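Long-range contacts in modulator of the activity of Ets CG15085-PA (PDB 1SV0), which probably relieves repression by the Ets-family repressor Yan, binding the SAM domain of Yan through its own SAM domain and so breaking up Yan polymers: residues 5-10 and 20-25; 40-45 and 55-60. One frame throughout, in Å; residues are numbered along the deposited sequence.

Contact 1. Residues 5-10 and 20-25; sequences DGLPLD and WKWLIN
No direct hydrogen bond joins D5 to N25; a single water does the work, donating a hydrogen bond to D5 OD1 (2.7 Å) and accepting one from N25 ND2 (3.1 Å), a role that suits the amide N-H of asparagine. The other carboxylate oxygen turns back on its own loop: L7 N donates to D5 OD2 at 3.1 Å from well above the carboxylate plane, an Asx turn. G6, at the bend, has a positive phi (92°), at which the absence of a CB spares the carbonyl O of D5. D5 OD1 also has a salt bridge to R75, so the turn is tied to helix 65-80 as well.

The turn presents L7 to the helix. Leucine suits the place because its two methyls can meet neighbouring helix residues at once: CD1 packs against W22 CB at 3.5 Å, while CD2 lies 4.0 Å from K21 CB, the lysine's aliphatic chain sliding past in the opposite direction. W22 CG stands anti to the backbone N (chi1 165°), which carries the indole away from the loop toward helix 65-80, where NE1 bonds to D71. This is an N-terminal arm folded back on helix 16-30, part of the helical bundle of a SAM domain.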
ATOM      1  N   ASP C   5      13.658  15.910   9.747  1.00 45.73           N
ATOM      2  CA  ASP C   5      13.376  15.983   8.312  1.00 44.90           C
ATOM      3  C   ASP C   5      12.043  16.466   7.742  1.00 43.84           C
ATOM      4  O   ASP C   5      11.869  16.447   6.525  1.00 45.14           O
ATOM      5  CB  ASP C   5      13.692  14.624   7.682  1.00 43.52           C
ATOM      6  CG  ASP C   5      12.966  13.473   8.365  1.00 42.03           C
ATOM      7  OD1 ASP C   5      13.316  12.312   8.068  1.00 43.90           O
ATOM      8  OD2 ASP C   5      12.054  13.720   9.185  1.00 38.35           O
ATOM      9  N   GLY C   6      11.109  16.900   8.575  1.00 42.19           N
ATOM     10  CA  GLY C   6       9.839  17.350   8.033  1.00 42.69           C
ATOM     11  C   GLY C   6       8.844  16.209   7.988  1.00 40.00           C
ATOM     12  O   GLY C   6       7.661  16.410   7.711  1.00 41.90           O
ATOM     13  N   LEU C   7       9.338  15.005   8.263  1.00 38.93           N
ATOM     14  CA  LEU C   7       8.503  13.809   8.258  1.00 38.16           C
ATOM     15  C   LEU C   7       8.016  13.431   9.652  1.00 37.39           C
ATOM     16  O   LEU C   7       8.764  13.483  10.630  1.00 36.08           O
ATOM     17  CB  LEU C   7       9.264  12.622   7.657  1.00 37.90           C
ATOM     18  CG  LEU C   7       9.716  12.776   6.201  1.00 40.06           C
ATOM     19  CD1 LEU C   7      10.462  11.530   5.774  1.00 39.00           C
ATOM     20  CD2 LEU C   7       8.511  13.016   5.299  1.00 40.68           C
ATOM     21  N   PRO C   8       6.740  13.044   9.758  1.00 36.67           N
ATOM     22  CA  PRO C   8       6.193  12.659  11.060  1.00 36.79           C
ATOM     23  C   PRO C   8       7.010  11.504  11.634  1.00 36.95           C
ATOM     24  O   PRO C   8       7.393  10.580  10.910  1.00 37.08           O
ATOM     25  CB  PRO C   8       4.757  12.237  10.760  1.00 36.47           C
ATOM     26  CG  PRO C   8       4.475  12.646   9.362  1.00 35.11           C
ATOM     27  CD  PRO C   8       5.739  13.034   8.678  1.00 35.73           C
ATOM     28  N   LEU C   9       7.283  11.576  12.932  1.00 36.24           N
ATOM     29  CA  LEU C   9       8.052  10.556  13.633  1.00 37.54           C
ATOM     30  C   LEU C   9       7.454   9.162  13.491  1.00 37.49           C
ATOM     31  O   LEU C   9       8.187   8.184  13.401  1.00 38.84           O
ATOM     32  CB  LEU C   9       8.160  10.920  15.118  1.00 38.89           C
ATOM     33  CG  LEU C   9       8.817  12.278  15.376  1.00 39.70           C
ATOM     34  CD1 LEU C   9       8.723  12.651  16.860  1.00 40.85           C
ATOM     35  CD2 LEU C   9      10.265  12.216  14.910  1.00 39.79           C
ATOM     36  N   ASP C  10       6.125   9.069  13.475  1.00 37.76           N
ATOM     37  CA  ASP C  10       5.461   7.772  13.336  1.00 38.04           C
ATOM     38  C   ASP C  10       5.121   7.547  11.859  1.00 36.14           C
ATOM     39  O   ASP C  10       4.236   8.202  11.320  1.00 35.68           O
ATOM     40  CB  ASP C  10       4.173   7.740  14.164  1.00 37.62           C
ATOM     41  CG  ASP C  10       3.610   6.333  14.325  1.00 40.10           C
ATOM     42  OD1 ASP C  10       3.800   5.495  13.417  1.00 37.97           O
ATOM     43  OD2 ASP C  10       2.966   6.068  15.367  1.00 43.94           O
ATOM     44  N   TRP C  20       6.627  10.114  -0.427  1.00 24.51           N
ATOM     45  CA  TRP C  20       7.414  10.629  -1.547  1.00 25.92           C
ATOM     46  C   TRP C  20       8.612  11.452  -1.088  1.00 24.07           C
ATOM     47  O   TRP C  20       9.702  11.327  -1.642  1.00 21.88           O
ATOM     48  CB  TRP C  20       6.515  11.456  -2.472  1.00 26.55           C
ATOM     49  CG  TRP C  20       5.650  10.606  -3.346  1.00 29.86           C
ATOM     50  CD1 TRP C  20       5.138   9.367  -3.048  1.00 30.95           C
ATOM     51  CD2 TRP C  20       5.192  10.922  -4.663  1.00 30.11           C
ATOM     52  NE1 TRP C  20       4.389   8.896  -4.108  1.00 31.00           N
ATOM     53  CE2 TRP C  20       4.406   9.831  -5.109  1.00 31.35           C
ATOM     54  CE3 TRP C  20       5.373  12.021  -5.515  1.00 30.78           C
ATOM     55  CZ2 TRP C  20       3.803   9.809  -6.373  1.00 33.85           C
ATOM     56  CZ3 TRP C  20       4.773  11.997  -6.775  1.00 33.61           C
ATOM     57  CH2 TRP C  20       3.999  10.896  -7.189  1.00 33.29           C
ATOM     58  N   LYS C  21       8.407  12.297  -0.083  1.00 22.37           N
ATOM     59  CA  LYS C  21       9.498  13.102   0.447  1.00 24.67           C
ATOM     60  C   LYS C  21      10.563  12.188   1.061  1.00 24.99           C
ATOM     61  O   LYS C  21      11.764  12.428   0.894  1.00 24.35           O
ATOM     62  CB  LYS C  21       8.958  14.111   1.473  1.00 24.61           C
ATOM     63  CG  LYS C  21       8.448  15.393   0.803  1.00 28.69           C
ATOM     64  CD  LYS C  21       7.344  16.087   1.575  1.00 32.61           C
ATOM     65  CE  LYS C  21       7.621  16.220   3.059  1.00 35.71           C
ATOM     66  NZ  LYS C  21       6.440  16.833   3.753  1.00 34.50           N
ATOM     67  N   TRP C  22      10.123  11.141   1.758  1.00 22.10           N
ATOM     68  CA  TRP C  22      11.045  10.166   2.359  1.00 23.36           C
ATOM     69  C   TRP C  22      11.845   9.450   1.267  1.00 23.13           C
ATOM     70  O   TRP C  22      13.033   9.175   1.430  1.00 22.13           O
ATOM     71  CB  TRP C  22      10.265   9.124   3.174  1.00 22.45           C
ATOM     72  CG  TRP C  22      11.061   7.895   3.541  1.00 23.93           C
ATOM     73  CD1 TRP C  22      12.117   7.819   4.425  1.00 24.35           C
ATOM     74  CD2 TRP C  22      10.857   6.563   3.049  1.00 22.96           C
ATOM     75  NE1 TRP C  22      12.569   6.527   4.508  1.00 22.06           N
ATOM     76  CE2 TRP C  22      11.818   5.733   3.680  1.00 25.06           C
ATOM     77  CE3 TRP C  22       9.954   5.986   2.140  1.00 23.48           C
ATOM     78  CZ2 TRP C  22      11.899   4.350   3.428  1.00 25.03           C
ATOM     79  CZ3 TRP C  22      10.032   4.602   1.889  1.00 24.55           C
ATOM     80  CH2 TRP C  22      11.002   3.805   2.535  1.00 25.21           C
ATOM     81  N   LEU C  23      11.185   9.137   0.153  1.00 22.75           N
ATOM     82  CA  LEU C  23      11.856   8.447  -0.948  1.00 23.85           C
ATOM     83  C   LEU C  23      12.928   9.344  -1.560  1.00 24.08           C
ATOM     84  O   LEU C  23      14.033   8.890  -1.867  1.00 21.06           O
ATOM     85  CB  LEU C  23      10.840   8.038  -2.022  1.00 24.17           C
ATOM     86  CG  LEU C  23       9.942   6.848  -1.665  1.00 25.69           C
ATOM     87  CD1 LEU C  23       8.837   6.693  -2.721  1.00 25.86           C
ATOM     88  CD2 LEU C  23      10.794   5.580  -1.593  1.00 24.27           C
ATOM     89  N   ILE C  24      12.588  10.616  -1.752  1.00 23.98           N
ATOM     90  CA  ILE C  24      13.536  11.577  -2.310  1.00 25.95           C
ATOM     91  C   ILE C  24      14.746  11.715  -1.370  1.00 25.25           C
ATOM     92  O   ILE C  24      15.889  11.732  -1.825  1.00 26.09           O
ATOM     93  CB  ILE C  24      12.863  12.960  -2.517  1.00 25.90           C
ATOM     94  CG1 ILE C  24      11.880  12.873  -3.689  1.00 26.14           C
ATOM     95  CG2 ILE C  24      13.923  14.038  -2.774  1.00 24.93           C
ATOM     96  CD1 ILE C  24      11.030  14.112  -3.860  1.00 32.10           C
ATOM     97  N   ASN C  25      14.490  11.815  -0.067  1.00 25.10           N
ATOM     98  CA  ASN C  25      15.570  11.908   0.923  1.00 27.65           C
ATOM     99  C   ASN C  25      16.455  10.664   0.896  1.00 26.93           C
ATOM    100  O   ASN C  25      17.679  10.759   1.011  1.00 26.23           O
ATOM    101  CB  ASN C  25      15.010  12.072   2.346  1.00 27.65           C
ATOM    102  CG  ASN C  25      14.487  13.466   2.606  1.00 30.52           C
ATOM    103  OD1 ASN C  25      14.915  14.426   1.969  1.00 30.23           O
ATOM    104  ND2 ASN C  25      13.568  13.590   3.556  1.00 32.95           N
TER
HETATM  105  O   HOH W   1      14.026  11.329   5.669  1.00 42.58           O

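Contact 2. Residues 40-45 and 55-60; sequences QKFPMN and DMYLCR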
ATOM      1  N   GLN C  40       6.720   7.513  -8.197  1.00 33.32           N
ATOM      2  CA  GLN C  40       5.569   6.993  -8.926  1.00 34.38           C
ATOM      3  C   GLN C  40       5.399   5.490  -8.697  1.00 33.82           C
ATOM      4  O   GLN C  40       4.320   4.949  -8.923  1.00 33.70           O
ATOM      5  CB  GLN C  40       5.706   7.290 -10.425  1.00 37.61           C
ATOM      6  CG  GLN C  40       5.545   8.763 -10.750  1.00 43.17           C
ATOM      7  CD  GLN C  40       5.676   9.064 -12.229  1.00 45.93           C
ATOM      8  OE1 GLN C  40       6.759   8.974 -12.798  1.00 48.02           O
ATOM      9  NE2 GLN C  40       4.566   9.427 -12.857  1.00 47.25           N
ATOM     10  N   LYS C  41       6.463   4.820  -8.253  1.00 31.82           N
ATOM     11  CA  LYS C  41       6.398   3.381  -7.977  1.00 32.35           C
ATOM     12  C   LYS C  41       5.702   3.149  -6.633  1.00 30.94           C
ATOM     13  O   LYS C  41       5.304   2.025  -6.311  1.00 28.05           O
ATOM     14  CB  LYS C  41       7.805   2.764  -7.890  1.00 35.90           C
ATOM     15  CG  LYS C  41       8.681   2.933  -9.128  1.00 40.44           C
ATOM     16  CD  LYS C  41       8.146   2.150 -10.307  1.00 43.63           C
ATOM     17  CE  LYS C  41       9.067   2.295 -11.516  1.00 46.58           C
ATOM     18  NZ  LYS C  41       8.531   1.590 -12.721  1.00 49.19           N
ATOM     19  N   PHE C  42       5.564   4.221  -5.856  1.00 27.19           N
ATOM     20  CA  PHE C  42       4.946   4.140  -4.536  1.00 29.35           C
ATOM     21  C   PHE C  42       3.814   5.146  -4.341  1.00 28.17           C
ATOM     22  O   PHE C  42       3.930   6.073  -3.539  1.00 28.23           O
ATOM     23  CB  PHE C  42       5.991   4.375  -3.432  1.00 28.91           C
ATOM     24  CG  PHE C  42       7.142   3.412  -3.456  1.00 29.58           C
ATOM     25  CD1 PHE C  42       8.201   3.592  -4.338  1.00 30.79           C
ATOM     26  CD2 PHE C  42       7.185   2.336  -2.572  1.00 31.60           C
ATOM     27  CE1 PHE C  42       9.289   2.721  -4.334  1.00 27.12           C
ATOM     28  CE2 PHE C  42       8.266   1.458  -2.560  1.00 30.28           C
ATOM     29  CZ  PHE C  42       9.323   1.654  -3.447  1.00 31.10           C
ATOM     30  N   PRO C  43       2.708   4.987  -5.081  1.00 28.08           N
ATOM     31  CA  PRO C  43       1.576   5.905  -4.949  1.00 28.69           C
ATOM     32  C   PRO C  43       0.703   5.466  -3.761  1.00 29.61           C
ATOM     33  O   PRO C  43      -0.445   5.059  -3.951  1.00 28.88           O
ATOM     34  CB  PRO C  43       0.856   5.739  -6.287  1.00 29.74           C
ATOM     35  CG  PRO C  43       1.021   4.272  -6.548  1.00 28.03           C
ATOM     36  CD  PRO C  43       2.485   4.027  -6.181  1.00 27.89           C
ATOM     37  N   MET C  44       1.246   5.552  -2.547  1.00 26.85           N
ATOM     38  CA  MET C  44       0.528   5.121  -1.346  1.00 27.62           C
ATOM     39  C   MET C  44       1.076   5.813  -0.095  1.00 26.83           C
ATOM     40  O   MET C  44       2.119   6.467  -0.159  1.00 25.78           O
ATOM     41  CB  MET C  44       0.684   3.609  -1.193  1.00 28.86           C
ATOM     42  CG  MET C  44       2.153   3.186  -1.114  1.00 33.76           C
ATOM     43  SD  MET C  44       2.451   1.400  -1.127  1.00 39.68           S
ATOM     44  CE  MET C  44       2.388   1.081  -2.891  1.00 35.43           C
ATOM     45  N   ASN C  45       0.394   5.647   1.039  1.00 26.17           N
ATOM     46  CA  ASN C  45       0.827   6.269   2.294  1.00 27.25           C
ATOM     47  C   ASN C  45       1.587   5.306   3.209  1.00 27.38           C
ATOM     48  O   ASN C  45       1.882   4.173   2.827  1.00 28.20           O
ATOM     49  CB  ASN C  45      -0.375   6.870   3.051  1.00 25.30           C
ATOM     50  CG  ASN C  45      -1.365   5.814   3.546  1.00 26.82           C
ATOM     51  OD1 ASN C  45      -1.099   4.617   3.502  1.00 26.57           O
ATOM     52  ND2 ASN C  45      -2.514   6.271   4.035  1.00 28.05           N
ATOM     53  N   ASP C  55      10.170  -8.044  -0.561  1.00 40.98           N
ATOM     54  CA  ASP C  55       9.940  -8.481  -1.929  1.00 41.24           C
ATOM     55  C   ASP C  55       9.226  -7.432  -2.783  1.00 39.59           C
ATOM     56  O   ASP C  55       9.513  -7.271  -3.973  1.00 36.10           O
ATOM     57  CB  ASP C  55       9.101  -9.758  -1.897  1.00 47.82           C
ATOM     58  CG  ASP C  55       9.152 -10.513  -3.193  1.00 52.79           C
ATOM     59  OD1 ASP C  55       8.860  -9.907  -4.246  1.00 55.67           O
ATOM     60  OD2 ASP C  55       9.487 -11.717  -3.155  1.00 58.33           O
ATOM     61  N   MET C  56       8.281  -6.723  -2.173  1.00 36.36           N
ATOM     62  CA  MET C  56       7.523  -5.710  -2.888  1.00 35.56           C
ATOM     63  C   MET C  56       8.344  -4.447  -3.126  1.00 33.46           C
ATOM     64  O   MET C  56       8.110  -3.719  -4.084  1.00 32.91           O
ATOM     65  CB  MET C  56       6.239  -5.421  -2.118  1.00 37.18           C
ATOM     66  CG  MET C  56       5.389  -6.684  -1.962  1.00 37.66           C
ATOM     67  SD  MET C  56       4.092  -6.570  -0.736  1.00 40.60           S
ATOM     68  CE  MET C  56       2.929  -5.546  -1.597  1.00 36.65           C
ATOM     69  N   TYR C  57       9.319  -4.199  -2.258  1.00 32.73           N
ATOM     70  CA  TYR C  57      10.198  -3.044  -2.407  1.00 32.66           C
ATOM     71  C   TYR C  57      11.173  -3.328  -3.551  1.00 34.19           C
ATOM     72  O   TYR C  57      11.346  -2.511  -4.454  1.00 33.48           O
ATOM     73  CB  TYR C  57      11.010  -2.804  -1.131  1.00 30.50           C
ATOM     74  CG  TYR C  57      10.286  -2.071  -0.031  1.00 32.24           C
ATOM     75  CD1 TYR C  57       9.503  -2.755   0.900  1.00 32.18           C
ATOM     76  CD2 TYR C  57      10.424  -0.691   0.112  1.00 33.19           C
ATOM     77  CE1 TYR C  57       8.880  -2.085   1.955  1.00 32.19           C
ATOM     78  CE2 TYR C  57       9.808  -0.008   1.160  1.00 35.78           C
ATOM     79  CZ  TYR C  57       9.039  -0.713   2.079  1.00 35.22           C
ATOM     80  OH  TYR C  57       8.453  -0.046   3.130  1.00 36.44           O
ATOM     81  N   LEU C  58      11.807  -4.498  -3.501  1.00 35.71           N
ATOM     82  CA  LEU C  58      12.777  -4.899  -4.517  1.00 37.63           C
ATOM     83  C   LEU C  58      12.162  -4.948  -5.901  1.00 39.35           C
ATOM     84  O   LEU C  58      12.823  -4.655  -6.898  1.00 39.21           O
ATOM     85  CB  LEU C  58      13.359  -6.264  -4.173  1.00 38.27           C
ATOM     86  CG  LEU C  58      14.170  -6.315  -2.881  1.00 38.96           C
ATOM     87  CD1 LEU C  58      14.580  -7.745  -2.598  1.00 41.06           C
ATOM     88  CD2 LEU C  58      15.394  -5.418  -3.014  1.00 40.10           C
ATOM     89  N   CYS C  59      10.886  -5.316  -5.955  1.00 40.06           N
ATOM     90  CA  CYS C  59      10.165  -5.405  -7.216  1.00 41.47           C
ATOM     91  C   CYS C  59      10.084  -4.033  -7.883  1.00 39.24           C
ATOM     92  O   CYS C  59      10.175  -3.906  -9.106  1.00 37.27           O
ATOM     93  CB  CYS C  59       8.755  -5.940  -6.962  1.00 45.27           C
ATOM     94  SG  CYS C  59       7.752  -6.084  -8.437  1.00 57.58           S
ATOM     95  N   ARG C  60       9.924  -3.005  -7.062  1.00 36.88           N
ATOM     96  CA  ARG C  60       9.814  -1.642  -7.549  1.00 37.16           C
ATOM     97  C   ARG C  60      11.198  -1.024  -7.742  1.00 36.14           C
ATOM     98  O   ARG C  60      11.456  -0.348  -8.729  1.00 35.34           O
ATOM     99  CB  ARG C  60       8.988  -0.825  -6.545  1.00 37.29           C
ATOM    100  CG  ARG C  60       7.812  -1.621  -5.963  1.00 38.55           C
ATOM    101  CD  ARG C  60       7.105  -0.888  -4.826  1.00 38.74           C
ATOM    102  NE  ARG C  60       5.694  -0.654  -5.124  1.00 35.47           N
ATOM    103  CZ  ARG C  60       4.760  -1.600  -5.112  1.00 35.06           C
ATOM    104  NH1 ARG C  60       5.083  -2.850  -4.807  1.00 34.27           N
ATOM    105  NH2 ARG C  60       3.510  -1.303  -5.429  1.00 33.27           N
TER
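K41 O accepts a hydrogen bond from R60 NE at 3.0 Å, with an N-H...O angle of 160°. The oxygen lies close to the guanidinium plane, at its edge, whereas the donor is tilted 27° from the carbonyl plane. While NE is engaged with the loop backbone, the two terminal nitrogens bond to another chain: NH1 forms a salt bridge with D63 and NH2 a hydrogen bond with G60 O, both of the neighbouring pokkuri (Yan) chain. Arginine suits this place because its five N-H groups can serve loop and partner together; the K41 bond should limit rotation of the guanidinium.

The aliphatic part of R60 works just as hard. Its CD sits over one face of the F42 ring, 3.9 Å from the centroid, a CH-pi contact displaced toward CE2 and CZ. The guanidinium itself is farther off, its plane turned 48° from the ring, and any cation-pi attraction is weak.

These contacts join the loop between helices 37-40 and 46-51 to helix 54-60, within the five-helix SAM bundle. On the core side, F42 CE2 comes within 4.1 Å of Y57 CD2, the two side chains crossing at about a right angle; L49, L68 and M52 touch both rings. The M44 and R60 side chains come at each other from opposite directions, the M44 chain bent at chi3 to bring its methyl CE 3.7 Å from R60 NH2. Along the loop, P43 centres an inverse gamma turn, and the side chain of N45 caps helix 46-51.

The two contacts follow one another along the chain, with centres about 15 Å apart and the middle of the domain between them. Helix 16-30 bridges them: while K21, W22 and N25 meet the N-terminal arm, W20 and L23 turn to the 40-45 loop. W20 NE1 probably donates a hydrogen bond to F42 O at 2.9 Å, and L23 CD1 packs on F42 CD1 at 3.6 Å. L68 of helix 65-80 touches W22 as well as F42 and Y57, a second tie through the core. Their surroundings differ: contact 2 meets the Yan chain through R60, N45 and others, among them P43, M44 and M56, whereas no other chain of the assembly touches contact 1.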